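Local coordinates for putative chromatin binding protein (Chaetomium thermophilum, PDB 6QP0) that probably binds and hydrolyses ATP in a tRNA-dependent manner to support tRNA modification by Elongator, this chain being its P-loop NTPase domain, at residues S131-I135 / K136-Y140; D235-A238 / Q239-Q242. All blocks are in the same frame, centred on the assembly; numbering follows the deposited sequence.

How the contacts relate
Both contacts are local and sit at the start of a helix, but on opposite sides of the chain's centre, with nearest atoms about 17 Å apart. Contact 1 follows strand 125-130, an inner strand of the parallel sheet, and is partly buried: side chains of helix 136-148 turn back and donate from an indole and a guanidinium to a single asparagine of the loop. Contact 2 opens helix 237-250, after the edge strand 228-231, and lies at the surface; there an aspartate carboxylate caps the helix, and Thr240 is its one buried residue. The two share no helix or strand. The Asn133 side chain lies about 9 Å from the magnesium ion, the Thr240 side chain about 7 Å from the ADP.

Contact 1 (S131-I135 / K136-Y140); sequences SLNYI and KGWRY
In this P-loop NTPase fold the turn that leaves strand 125-130, just past the magnesium ligand Asp130, is tied to the first turn of helix 136-148 through Asn133, Trp138 and Arg139. Trp138 NE1 donates to Asn133 OD1 at 2.7 Å, a nearly straight bond (163°). The oxygen lies in the indole plane, whereas the nitrogen stands above the amide's carbonyl plane, the two flat groups being turned 41° apart. Trp138 has CG anti to its own N (chi1 168°), which swings the indole back toward the loop, where Leu113 and Tyr114 of helix 106-120 also touch it. The amide's other end is held too, since Asn133 ND2 bonds to Val7 O, and this fixes which way the amide is flipped. Arg139, bent at chi3, sends NH1 to Asn133 O at 3.0 Å, on a lone pair, though the bond is somewhat bent and the oxygen tilted from the guanidinium plane; its NE forms a salt bridge with Asp225. Ile135 O, at the N-cap, accepts from Arg139 N at 2.8 Å. Ile135 CG1 lies over one face of the Tyr134 ring, offset toward its rim, the ring's hydroxyl bonding to Glu106, while Ile135 CB packs against Trp138 CB at 3.9 Å.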
loop_
_atom_site.group_PDB
_atom_site.type_symbol
_atom_site.label_atom_id
_atom_site.label_comp_id
_atom_site.label_asym_id
_atom_site.label_seq_id
_atom_site.Cartn_x
_atom_site.Cartn_y
_atom_site.Cartn_z
ATOM N N SER A 131 2.288 0.337 0.641
ATOM C CA SER A 131 3.178 1.216 -0.102
ATOM C C SER A 131 2.330 2.176 -0.921
ATOM O O SER A 131 1.134 1.951 -1.127
ATOM C CB SER A 131 4.129 0.426 -1.006
ATOM O OG SER A 131 4.993 1.298 -1.714
ATOM N N LEU A 132 2.968 3.253 -1.384
ATOM C CA LEU A 132 2.268 4.239 -2.201
ATOM C C LEU A 132 1.475 3.561 -3.314
ATOM O O LEU A 132 0.297 3.868 -3.527
ATOM C CB LEU A 132 3.268 5.242 -2.778
ATOM C CG LEU A 132 3.960 6.151 -1.758
ATOM C CD1 LEU A 132 5.184 6.818 -2.368
ATOM C CD2 LEU A 132 2.997 7.208 -1.228
ATOM N N ASN A 133 2.103 2.622 -4.021
ATOM C CA ASN A 133 1.444 1.847 -5.073
ATOM C C ASN A 133 0.560 2.743 -5.935
ATOM O O ASN A 133 -0.607 2.450 -6.201
ATOM C CB ASN A 133 0.637 0.697 -4.466
ATOM C CG ASN A 133 1.510 -0.301 -3.721
ATOM O OD1 ASN A 133 2.659 -0.540 -4.097
ATOM N ND2 ASN A 133 0.968 -0.890 -2.660
ATOM N N TYR A 134 1.144 3.850 -6.387
ATOM C CA TYR A 134 0.389 4.958 -6.952
ATOM C C TYR A 134 0.299 4.936 -8.471
ATOM O O TYR A 134 -0.288 5.857 -9.050
ATOM C CB TYR A 134 1.011 6.288 -6.505
ATOM C CG TYR A 134 2.359 6.572 -7.133
ATOM C CD1 TYR A 134 3.532 6.109 -6.550
ATOM C CD2 TYR A 134 2.456 7.306 -8.306
ATOM C CE1 TYR A 134 4.764 6.369 -7.124
ATOM C CE2 TYR A 134 3.679 7.570 -8.885
ATOM C CZ TYR A 134 4.830 7.100 -8.292
ATOM O OH TYR A 134 6.046 7.369 -8.873
ATOM N N ILE A 135 0.858 3.928 -9.130
ATOM C CA ILE A 135 0.873 3.859 -10.588
ATOM C C ILE A 135 -0.071 2.752 -11.030
ATOM O O ILE A 135 -0.012 1.631 -10.510
ATOM C CB ILE A 135 2.293 3.622 -11.131
ATOM C CG1 ILE A 135 3.264 4.654 -10.551
ATOM C CG2 ILE A 135 2.290 3.691 -12.652
ATOM C CD1 ILE A 135 4.717 4.387 -10.881
ATOM N N LYS A 136 -0.946 3.068 -11.990
ATOM C CA LYS A 136 -1.874 2.070 -12.509
ATOM C C LYS A 136 -1.128 0.881 -13.099
ATOM O O LYS A 136 -1.508 -0.275 -12.873
ATOM C CB LYS A 136 -2.791 2.702 -13.557
ATOM C CG LYS A 136 -3.741 3.745 -12.991
ATOM C CD LYS A 136 -4.564 4.411 -14.082
ATOM C CE LYS A 136 -5.475 5.490 -13.506
ATOM N NZ LYS A 136 -6.302 6.153 -14.554
ATOM N N GLY A 137 -0.065 1.142 -13.861
ATOM C CA GLY A 137 0.730 0.050 -14.397
ATOM C C GLY A 137 1.287 -0.846 -13.308
ATOM O O GLY A 137 1.199 -2.074 -13.387
ATOM N N TRP A 138 1.871 -0.240 -12.271
ATOM C CA TRP A 138 2.379 -1.024 -11.151
ATOM C C TRP A 138 1.255 -1.815 -10.494
ATOM O O TRP A 138 1.398 -3.014 -10.224
ATOM C CB TRP A 138 3.070 -0.103 -10.146
ATOM C CG TRP A 138 3.377 -0.746 -8.832
ATOM C CD1 TRP A 138 2.953 -0.335 -7.604
ATOM C CD2 TRP A 138 4.170 -1.919 -8.609
ATOM N NE1 TRP A 138 3.435 -1.173 -6.630
ATOM C CE2 TRP A 138 4.185 -2.155 -7.221
ATOM C CE3 TRP A 138 4.872 -2.790 -9.449
ATOM C CZ2 TRP A 138 4.871 -3.225 -6.652
ATOM C CZ3 TRP A 138 5.553 -3.852 -8.882
ATOM C CH2 TRP A 138 5.548 -4.061 -7.497
ATOM N N ARG A 139 0.118 -1.162 -10.241
ATOM C CA ARG A 139 -1.032 -1.876 -9.695
ATOM C C ARG A 139 -1.499 -2.974 -10.643
ATOM O O ARG A 139 -2.052 -3.985 -10.197
ATOM C CB ARG A 139 -2.175 -0.902 -9.402
ATOM C CG ARG A 139 -1.932 0.016 -8.203
ATOM C CD ARG A 139 -3.227 0.685 -7.728
ATOM N NE ARG A 139 -3.800 1.577 -8.735
ATOM C CZ ARG A 139 -3.601 2.893 -8.784
ATOM N NH1 ARG A 139 -2.840 3.498 -7.881
ATOM N NH2 ARG A 139 -4.170 3.609 -9.744
ATOM N N TYR A 140 -1.282 -2.797 -11.950
ATOM C CA TYR A 140 -1.633 -3.845 -12.901
ATOM C C TYR A 140 -0.667 -5.019 -12.804
ATOM O O TYR A 140 -1.077 -6.179 -12.931
ATOM C CB TYR A 140 -1.653 -3.287 -14.323
ATOM C CG TYR A 140 -1.895 -4.344 -15.377
ATOM C CD1 TYR A 140 -3.180 -4.783 -15.664
ATOM C CD2 TYR A 140 -0.838 -4.907 -16.085
ATOM C CE1 TYR A 140 -3.408 -5.751 -16.622
ATOM C CE2 TYR A 140 -1.056 -5.874 -17.047
ATOM C CZ TYR A 140 -2.344 -6.293 -17.311
ATOM O OH TYR A 140 -2.572 -7.256 -18.266
#

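Contact 2 (D235-A238 / Q239-Q242); sequences DDEA and QTRQ
Gln239 meets Asp236 at the N-cap of helix 237-250: Gln239 N donates to Asp236 OD2 at 3.0 Å, almost straight (169°). Asp236 CG sits between its own N and carbonyl carbon (chi1 57°), which folds the carboxylate back over the helix start, where Ala238 N adds a weak bond to the same oxygen. Next, Thr240 N closes the first turn on Asp236 O at 2.9 Å. The Thr240 side chain divides its work: OG1 donates to Glu237 O at 2.7 Å from above the carbonyl plane. Its CG2 methyl sits beside the carbonyl oxygens of Asp235 and Asp236, 3.2 Å from Asp236 O. Replacing Thr240 with a valine would probably leave Glu237 O with one donor fewer, because the hydroxyl would give way to a methyl. Arg241 N reaches Glu237 O at 3.0 Å from the same face of the carbonyl plane as OG1, so two donors grip this oxygen. The Arg241 guanidinium leads away, its NH2 forming a salt bridge with Glu28. Gln242 N then continues the helix, bonding to Ala238 O at 2.7 Å. Beyond strand 228-231, this turn lies against helix 15-31, where Arg18 touches Asp235 and Thr240 and Tyr25 touches Arg241.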
loop_
_atom_site.group_PDB
_atom_site.type_symbol
_atom_site.label_atom_id
_atom_site.label_comp_id
_atom_site.label_asym_id
_atom_site.label_seq_id
_atom_site.Cartn_x
_atom_site.Cartn_y
_atom_site.Cartn_z
ATOM N N ASP A 235 -13.599 8.090 8.906
ATOM C CA ASP A 235 -14.329 6.834 9.006
ATOM C C ASP A 235 -14.034 6.199 10.358
ATOM O O ASP A 235 -12.872 5.944 10.694
ATOM C CB ASP A 235 -13.950 5.889 7.868
ATOM C CG ASP A 235 -14.699 6.195 6.580
ATOM O OD1 ASP A 235 -15.516 7.140 6.578
ATOM O OD2 ASP A 235 -14.477 5.493 5.570
ATOM N N ASP A 236 -15.081 5.965 11.143
ATOM C CA ASP A 236 -14.895 5.476 12.499
ATOM C C ASP A 236 -14.645 3.968 12.500
ATOM O O ASP A 236 -14.750 3.291 11.476
ATOM C CB ASP A 236 -16.107 5.818 13.365
ATOM C CG ASP A 236 -17.406 5.266 12.805
ATOM O OD1 ASP A 236 -18.401 6.024 12.729
ATOM O OD2 ASP A 236 -17.431 4.077 12.431
ATOM N N GLU A 237 -14.332 3.437 13.687
ATOM C CA GLU A 237 -13.926 2.038 13.809
ATOM C C GLU A 237 -14.915 1.057 13.178
ATOM O O GLU A 237 -14.517 -0.038 12.772
ATOM C CB GLU A 237 -13.716 1.681 15.287
ATOM C CG GLU A 237 -13.355 0.217 15.560
ATOM C CD GLU A 237 -11.985 -0.163 15.031
ATOM O OE1 GLU A 237 -11.911 -0.936 14.052
ATOM O OE2 GLU A 237 -10.979 0.320 15.593
ATOM N N ALA A 238 -16.205 1.413 13.094
ATOM C CA ALA A 238 -17.204 0.514 12.517
ATOM C C ALA A 238 -17.332 0.640 11.000
ATOM O O ALA A 238 -17.529 -0.372 10.315
ATOM C CB ALA A 238 -18.567 0.767 13.157
ATOM N N GLN A 239 -17.255 1.860 10.454
ATOM C CA GLN A 239 -17.202 2.010 9.002
ATOM C C GLN A 239 -15.932 1.374 8.443
ATOM O O GLN A 239 -15.962 0.735 7.386
ATOM C CB GLN A 239 -17.294 3.486 8.607
ATOM C CG GLN A 239 -18.730 3.998 8.448
ATOM C CD GLN A 239 -19.513 3.189 7.433
ATOM O OE1 GLN A 239 -18.936 2.627 6.503
ATOM N NE2 GLN A 239 -20.827 3.102 7.622
ATOM N N THR A 240 -14.804 1.525 9.149
ATOM C CA THR A 240 -13.607 0.774 8.788
ATOM C C THR A 240 -13.857 -0.726 8.909
ATOM O O THR A 240 -13.482 -1.506 8.026
ATOM C CB THR A 240 -12.427 1.175 9.677
ATOM O OG1 THR A 240 -12.684 0.743 11.020
ATOM C CG2 THR A 240 -12.199 2.681 9.658
ATOM N N ARG A 241 -14.491 -1.147 10.012
ATOM C CA ARG A 241 -14.803 -2.560 10.206
ATOM C C ARG A 241 -15.713 -3.094 9.106
ATOM O O ARG A 241 -15.606 -4.268 8.733
ATOM C CB ARG A 241 -15.455 -2.769 11.578
ATOM C CG ARG A 241 -15.840 -4.218 11.926
ATOM C CD ARG A 241 -14.627 -5.082 12.280
ATOM N NE ARG A 241 -14.984 -6.213 13.142
ATOM C CZ ARG A 241 -14.500 -6.424 14.368
ATOM N NH1 ARG A 241 -13.612 -5.591 14.903
ATOM N NH2 ARG A 241 -14.902 -7.484 15.059
ATOM N N GLN A 242 -16.616 -2.260 8.576
ATOM C CA GLN A 242 -17.493 -2.719 7.503
ATOM C C GLN A 242 -16.714 -2.933 6.209
ATOM O O GLN A 242 -16.960 -3.907 5.486
ATOM C CB GLN A 242 -18.632 -1.725 7.277
ATOM C CG GLN A 242 -19.776 -2.320 6.470
ATOM C CD GLN A 242 -20.975 -1.401 6.358
ATOM O OE1 GLN A 242 -20.951 -0.260 6.819
ATOM N NE2 GLN A 242 -22.038 -1.899 5.740
#